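Local coordinates for protein-glutamine deamidase Cif (Burkholderia pseudomallei, PDB 3EIR), which deamidates a glutamine side chain of host NEDD8 to glutamate, thereby shutting down cullin-RING ubiquitin ligases and arresting the host cell cycle, at residues A[134-139]-A[257-262]. Residues are numbered along the deposited sequence; the frame is centred on the assembly and turned at random.
Sequences YLENTS and KLRFAS
Leu-135 and Phe-260 exchange both of their backbone hydrogen bonds, which makes them an antiparallel hydrogen-bonded pair. Leu-135 N donates to Phe-260 O over 2.8 Å, and Phe-260 N donates to Leu-135 O over 3.1 Å. Leu-135 O also receives a CA-H...O contact from Arg-259, CA to O 3.4 Å, so two neighbouring residues of the strand converge on one acceptor. The pairing stops at this single bridge.

Its place in the fold shows how a loop can satisfy one outward-facing residue of an edge strand. Strand 258-265 is outermost in the antiparallel sheet of this papain-like fold; Lys-257, Arg-259 and Ala-261 make backbone hydrogen bonds with Gly-160, Asn-158 and Ile-156 on and just past strand 152-159, while Phe-260 turns its own N-H and C=O to the loop that precedes helix 140-144.

Side chains flank the bridge. Tyr-134 receives the methyl of Ala-261 over one ring face, CB 4.0 Å from the ring centroid, and its hydroxyl is hydrogen-bonded to Pro-129 O. Arg-259, bent at chi3 (44°), lays a guanidinium face against Tyr-134 CB; ring and guanidinium planes differ by 29°, and NH2 comes within 3.4 Å of Tyr-134 CD2. Glu-136 OE2 lies at the guanidinium edge, but its salt bridge to Arg-259 NH1 is long at 4.0 Å, and the carboxylate rests closer to the aliphatic Lys-257 CD.

The Phe-260 ring meets Leu-135 CD1 through CE1 at 3.7 Å and Thr-138 through CZ. Thr-138 OG1, buried there against CZ at 3.7 Å, has no hydrogen-bonding partner in the model, whereas the next residue, Ser-139, N-caps helix 140-144 with its side chain and gives its backbone N to Glu-142 OE2.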
# COMPACT_ATOMS: atom_id res chain seq x y z
N TYR A 134 13.36 8.69 3.45
CA TYR A 134 12.34 9.31 2.61
C TYR A 134 12.81 10.67 2.12
O TYR A 134 13.51 11.38 2.84
CB TYR A 134 11.03 9.47 3.38
CG TYR A 134 10.29 8.17 3.58
CD1 TYR A 134 9.13 7.90 2.87
CD2 TYR A 134 10.75 7.21 4.48
CE1 TYR A 134 8.44 6.71 3.04
CE2 TYR A 134 10.06 6.02 4.66
CZ TYR A 134 8.91 5.77 3.93
OH TYR A 134 8.21 4.59 4.09
N LEU A 135 12.45 11.02 0.89
CA LEU A 135 12.72 12.35 0.37
C LEU A 135 11.57 13.24 0.82
O LEU A 135 10.45 12.77 0.96
CB LEU A 135 12.78 12.32 -1.15
CG LEU A 135 13.80 11.38 -1.80
CD1 LEU A 135 13.30 10.86 -3.15
CD2 LEU A 135 15.14 12.06 -1.95
N GLU A 136 11.84 14.52 1.07
CA GLU A 136 10.75 15.39 1.48
C GLU A 136 10.84 16.82 0.95
O GLU A 136 9.92 17.61 1.16
CB GLU A 136 10.55 15.37 3.00
CG GLU A 136 11.42 16.33 3.79
CD GLU A 136 10.98 16.46 5.24
OE1 GLU A 136 11.08 17.58 5.80
OE2 GLU A 136 10.51 15.46 5.82
N ASN A 137 11.92 17.14 0.25
CA ASN A 137 11.99 18.44 -0.42
C ASN A 137 12.32 18.33 -1.90
O ASN A 137 13.07 19.14 -2.45
CB ASN A 137 12.93 19.40 0.31
CG ASN A 137 12.23 20.22 1.38
OD1 ASN A 137 12.58 20.16 2.56
ND2 ASN A 137 11.21 20.97 0.98
N THR A 138 11.75 17.31 -2.54
CA THR A 138 11.84 17.17 -3.98
C THR A 138 10.46 16.88 -4.56
O THR A 138 9.61 16.29 -3.89
CB THR A 138 12.81 16.04 -4.38
OG1 THR A 138 12.26 14.78 -4.02
CG2 THR A 138 14.15 16.21 -3.67
N SER A 139 10.23 17.31 -5.80
CA SER A 139 8.97 17.02 -6.46
C SER A 139 9.01 15.64 -7.10
O SER A 139 10.04 15.21 -7.60
CB SER A 139 8.67 18.07 -7.54
OG SER A 139 9.68 18.06 -8.54
N LYS A 257 2.87 17.19 6.21
CA LYS A 257 4.12 17.02 5.50
C LYS A 257 3.98 15.94 4.42
O LYS A 257 3.17 15.03 4.55
CB LYS A 257 5.22 16.64 6.49
CG LYS A 257 6.64 16.98 6.05
CD LYS A 257 7.63 16.85 7.21
CE LYS A 257 7.59 18.07 8.14
NZ LYS A 257 6.37 18.13 8.99
N LEU A 258 4.75 16.07 3.35
CA LEU A 258 4.79 15.07 2.29
C LEU A 258 6.16 14.39 2.26
O LEU A 258 7.20 15.05 2.31
CB LEU A 258 4.49 15.70 0.93
CG LEU A 258 4.60 14.78 -0.29
CD1 LEU A 258 3.70 13.56 -0.15
CD2 LEU A 258 4.25 15.56 -1.54
N ARG A 259 6.15 13.06 2.21
CA ARG A 259 7.37 12.28 2.20
C ARG A 259 7.15 11.07 1.31
O ARG A 259 6.09 10.46 1.37
CB ARG A 259 7.72 11.82 3.61
CG ARG A 259 8.28 12.91 4.51
CD ARG A 259 8.05 12.59 5.99
NE ARG A 259 8.34 11.20 6.30
CZ ARG A 259 9.55 10.74 6.60
NH1 ARG A 259 10.60 11.56 6.63
NH2 ARG A 259 9.72 9.45 6.88
N PHE A 260 8.13 10.74 0.48
CA PHE A 260 8.05 9.51 -0.30
C PHE A 260 9.43 8.90 -0.52
O PHE A 260 10.46 9.57 -0.43
CB PHE A 260 7.34 9.74 -1.64
CG PHE A 260 7.99 10.77 -2.51
CD1 PHE A 260 9.11 10.46 -3.26
CD2 PHE A 260 7.47 12.06 -2.58
CE1 PHE A 260 9.71 11.41 -4.07
CE2 PHE A 260 8.07 13.02 -3.39
CZ PHE A 260 9.19 12.69 -4.13
N ALA A 261 9.44 7.61 -0.81
CA ALA A 261 10.69 6.89 -1.05
C ALA A 261 10.47 5.93 -2.20
O ALA A 261 9.52 5.15 -2.18
CB ALA A 261 11.10 6.14 0.19
N SER A 262 11.33 5.98 -3.20
CA SER A 262 11.28 5.03 -4.30
C SER A 262 12.30 3.91 -4.08
O SER A 262 13.32 4.11 -3.40
CB SER A 262 11.56 5.70 -5.64
OG SER A 262 12.93 6.03 -5.75